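Local coordinates for protein intracellular protease/amidase (Salmonella enterica subsp. enterica serovar Typhimurium, PDB 4K2H) that belongs to the DJ-1/PfpI family, binds zinc and may have peptidase activity, as is generally assigned to this family, although its precise function is not established, at residues V70-G75 against K100-I105. The protein carries 1 engineered substitution. Numbering follows the deposited sequence.
Sequences VVLPGG and KLICPI
Leu72 carries CG beside its backbone N, anti to the carbonyl carbon (chi1 -56°), which helps to bring CD1 alongside Ile102 CG2 at 4.1 Å; the two side chains run next to each other in the same direction. Ile105 has CG2 wedged between N and carbonyl carbon, which lays that methyl 3.5 Å from Leu72 O and against Pro73 CA. Four backbone hydrogen bonds of 2.8 to 3.0 Å join the two segments in parallel register: Val70 N to Leu101 O, Cys103 N to Val70 O, Leu72 N to Cys103 O, and Ile105 N to Leu72 O. The Leu72 N-H approaches Cys103 O from above its carbonyl plane, 48° out of it, and that oxygen also receives a CA-H contact from Val71 CA at 3.3 Å. Cys103 CB packs against Val70 O, 3.5 Å away. Strands 69-72 and 101-104 are consecutive in the parallel sheet of the DJ-1/PfpI fold, joined by a beta-alpha-beta crossover through helices 76-83 and 86-97. On one face of the sheet, His95 covers Val70 and Ile102, Leu113 covers Leu72 and Ile102, and Ala109 of helix 108-114 lies against Pro104; Val71 and Cys103 face the other helix layer, under Leu166 of helix 159-171. Beyond the strands, Pro73 leads into Gly74 and Gly75, the N-cap of helix 76-83. As in DJ-1 relatives, this glycine turn probably borders the active site. The nucleophile elbow probably follows strand 101-104 and here has an engineered alanine in place of the nucleophilic cysteine; Cys103, inside the strand, is a different residue. Gly74 N donates to Glu19 OE1, and Gly74 shares a backbone hydrogen bond with Glu16, a zinc ligand together with Glu17 and His49.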
ATOM      1  N   VAL A  70       5.553 -14.495  -9.717  1.00 30.06           N
ATOM      2  CA  VAL A  70       4.099 -14.255  -9.695  1.00 28.79           C
ATOM      3  C   VAL A  70       3.669 -13.982  -8.265  1.00 27.58           C
ATOM      4  O   VAL A  70       3.769 -14.847  -7.389  1.00 27.40           O
ATOM      5  CB  VAL A  70       3.338 -15.493 -10.193  1.00 28.81           C
ATOM      6  CG1 VAL A  70       1.839 -15.281 -10.148  1.00 29.22           C
ATOM      7  CG2 VAL A  70       3.809 -15.852 -11.584  1.00 29.49           C
ATOM      8  N   VAL A  71       3.212 -12.771  -8.024  1.00 27.00           N
ATOM      9  CA  VAL A  71       2.673 -12.396  -6.716  1.00 26.29           C
ATOM     10  C   VAL A  71       1.188 -12.690  -6.624  1.00 25.42           C
ATOM     11  O   VAL A  71       0.404 -12.265  -7.476  1.00 25.23           O
ATOM     12  CB  VAL A  71       2.870 -10.900  -6.459  1.00 25.78           C
ATOM     13  CG1 VAL A  71       2.282 -10.509  -5.115  1.00 26.00           C
ATOM     14  CG2 VAL A  71       4.333 -10.553  -6.515  1.00 25.75           C
ATOM     15  N   LEU A  72       0.798 -13.384  -5.566  1.00 26.20           N
ATOM     16  CA  LEU A  72      -0.611 -13.694  -5.311  1.00 26.53           C
ATOM     17  C   LEU A  72      -1.060 -12.984  -4.055  1.00 26.03           C
ATOM     18  O   LEU A  72      -0.806 -13.452  -2.961  1.00 27.15           O
ATOM     19  CB  LEU A  72      -0.821 -15.197  -5.189  1.00 27.50           C
ATOM     20  CG  LEU A  72      -0.344 -16.020  -6.387  1.00 27.87           C
ATOM     21  CD1 LEU A  72      -0.348 -17.484  -5.987  1.00 29.70           C
ATOM     22  CD2 LEU A  72      -1.245 -15.809  -7.591  1.00 28.03           C
ATOM     23  N   PRO A  73      -1.675 -11.803  -4.198  1.00 25.89           N
ATOM     24  CA  PRO A  73      -2.183 -11.081  -3.020  1.00 25.58           C
ATOM     25  C   PRO A  73      -3.296 -11.841  -2.317  1.00 25.32           C
ATOM     26  O   PRO A  73      -3.836 -12.780  -2.855  1.00 25.74           O
ATOM     27  CB  PRO A  73      -2.713  -9.753  -3.577  1.00 25.86           C
ATOM     28  CG  PRO A  73      -2.531  -9.786  -5.048  1.00 26.13           C
ATOM     29  CD  PRO A  73      -1.794 -11.039  -5.453  1.00 25.97           C
ATOM     30  N   GLY A  74      -3.611 -11.438  -1.101  1.00 25.79           N
ATOM     31  CA  GLY A  74      -4.706 -12.001  -0.347  1.00 26.47           C
ATOM     32  C   GLY A  74      -5.956 -11.181  -0.524  1.00 27.32           C
ATOM     33  O   GLY A  74      -6.245 -10.679  -1.652  1.00 27.82           O
ATOM     34  N   GLY A  75      -6.678 -11.018   0.588  1.00 28.20           N
ATOM     35  CA  GLY A  75      -8.062 -10.545   0.597  1.00 28.80           C
ATOM     36  C   GLY A  75      -9.045 -11.710   0.559  1.00 29.69           C
ATOM     37  O   GLY A  75      -8.859 -12.650  -0.219  1.00 30.51           O
ATOM     38  N   LYS A 100       9.811 -20.840 -11.689  1.00 38.33           N
ATOM     39  CA  LYS A 100       9.680 -19.401 -11.381  1.00 37.62           C
ATOM     40  C   LYS A 100       9.164 -19.211  -9.958  1.00 36.40           C
ATOM     41  O   LYS A 100       8.627 -20.152  -9.342  1.00 33.78           O
ATOM     42  CB  LYS A 100       8.780 -18.692 -12.369  1.00 37.10           C
ATOM     43  CG  LYS A 100       9.159 -18.945 -13.805  1.00 38.78           C
ATOM     44  CD  LYS A 100      10.663 -18.817 -14.002  1.00 41.04           C
ATOM     45  CE  LYS A 100      11.005 -18.703 -15.470  1.00 42.42           C
ATOM     46  NZ  LYS A 100      12.468 -18.577 -15.650  1.00 43.59           N
ATOM     47  N   LEU A 101       9.359 -18.008  -9.423  1.00 35.47           N
ATOM     48  CA  LEU A 101       8.933 -17.720  -8.049  1.00 33.88           C
ATOM     49  C   LEU A 101       7.393 -17.532  -7.917  1.00 33.67           C
ATOM     50  O   LEU A 101       6.757 -16.758  -8.636  1.00 32.27           O
ATOM     51  CB  LEU A 101       9.691 -16.505  -7.482  1.00 33.21           C
ATOM     52  CG  LEU A 101      11.228 -16.533  -7.552  1.00 32.73           C
ATOM     53  CD1 LEU A 101      11.834 -15.236  -7.024  1.00 32.19           C
ATOM     54  CD2 LEU A 101      11.783 -17.736  -6.796  1.00 33.06           C
ATOM     55  N   ILE A 102       6.813 -18.272  -6.981  1.00 33.35           N
ATOM     56  CA  ILE A 102       5.397 -18.165  -6.653  1.00 31.63           C
ATOM     57  C   ILE A 102       5.332 -17.552  -5.281  1.00 30.37           C
ATOM     58  O   ILE A 102       5.876 -18.100  -4.288  1.00 29.88           O
ATOM     59  CB  ILE A 102       4.733 -19.536  -6.621  1.00 32.81           C
ATOM     60  CG1 ILE A 102       5.088 -20.318  -7.888  1.00 34.76           C
ATOM     61  CG2 ILE A 102       3.240 -19.419  -6.384  1.00 32.89           C
ATOM     62  CD1 ILE A 102       4.731 -19.611  -9.175  1.00 35.81           C
ATOM     63  N   CYS A 103       4.682 -16.405  -5.219  1.00 28.30           N
ATOM     64  CA  CYS A 103       4.793 -15.539  -4.071  1.00 28.01           C
ATOM     65  C   CYS A 103       3.429 -15.116  -3.553  1.00 28.38           C
ATOM     66  O   CYS A 103       2.963 -13.986  -3.833  1.00 26.62           O
ATOM     67  CB  CYS A 103       5.592 -14.315  -4.434  1.00 27.74           C
ATOM     68  SG  CYS A 103       7.116 -14.653  -5.312  1.00 31.16           S
ATOM     69  N   PRO A 104       2.806 -16.006  -2.767  1.00 28.34           N
ATOM     70  CA  PRO A 104       1.577 -15.705  -2.075  1.00 27.43           C
ATOM     71  C   PRO A 104       1.770 -14.975  -0.781  1.00 28.04           C
ATOM     72  O   PRO A 104       2.748 -15.215  -0.038  1.00 26.49           O
ATOM     73  CB  PRO A 104       0.999 -17.084  -1.787  1.00 27.73           C
ATOM     74  CG  PRO A 104       2.213 -17.912  -1.550  1.00 28.81           C
ATOM     75  CD  PRO A 104       3.152 -17.430  -2.637  1.00 28.51           C
ATOM     76  N   ILE A 105       0.817 -14.092  -0.495  1.00 27.80           N
ATOM     77  CA  ILE A 105       0.777 -13.426   0.767  1.00 28.95           C
ATOM     78  C   ILE A 105      -0.563 -13.594   1.460  1.00 29.49           C
ATOM     79  O   ILE A 105      -1.641 -13.658   0.823  1.00 28.79           O
ATOM     80  CB  ILE A 105       1.184 -11.948   0.625  1.00 31.71           C
ATOM     81  CG1 ILE A 105       0.906 -11.187   1.925  1.00 34.29           C
ATOM     82  CG2 ILE A 105       0.466 -11.253  -0.503  1.00 30.67           C
ATOM     83  CD1 ILE A 105       2.013 -10.220   2.289  1.00 37.29           C
TER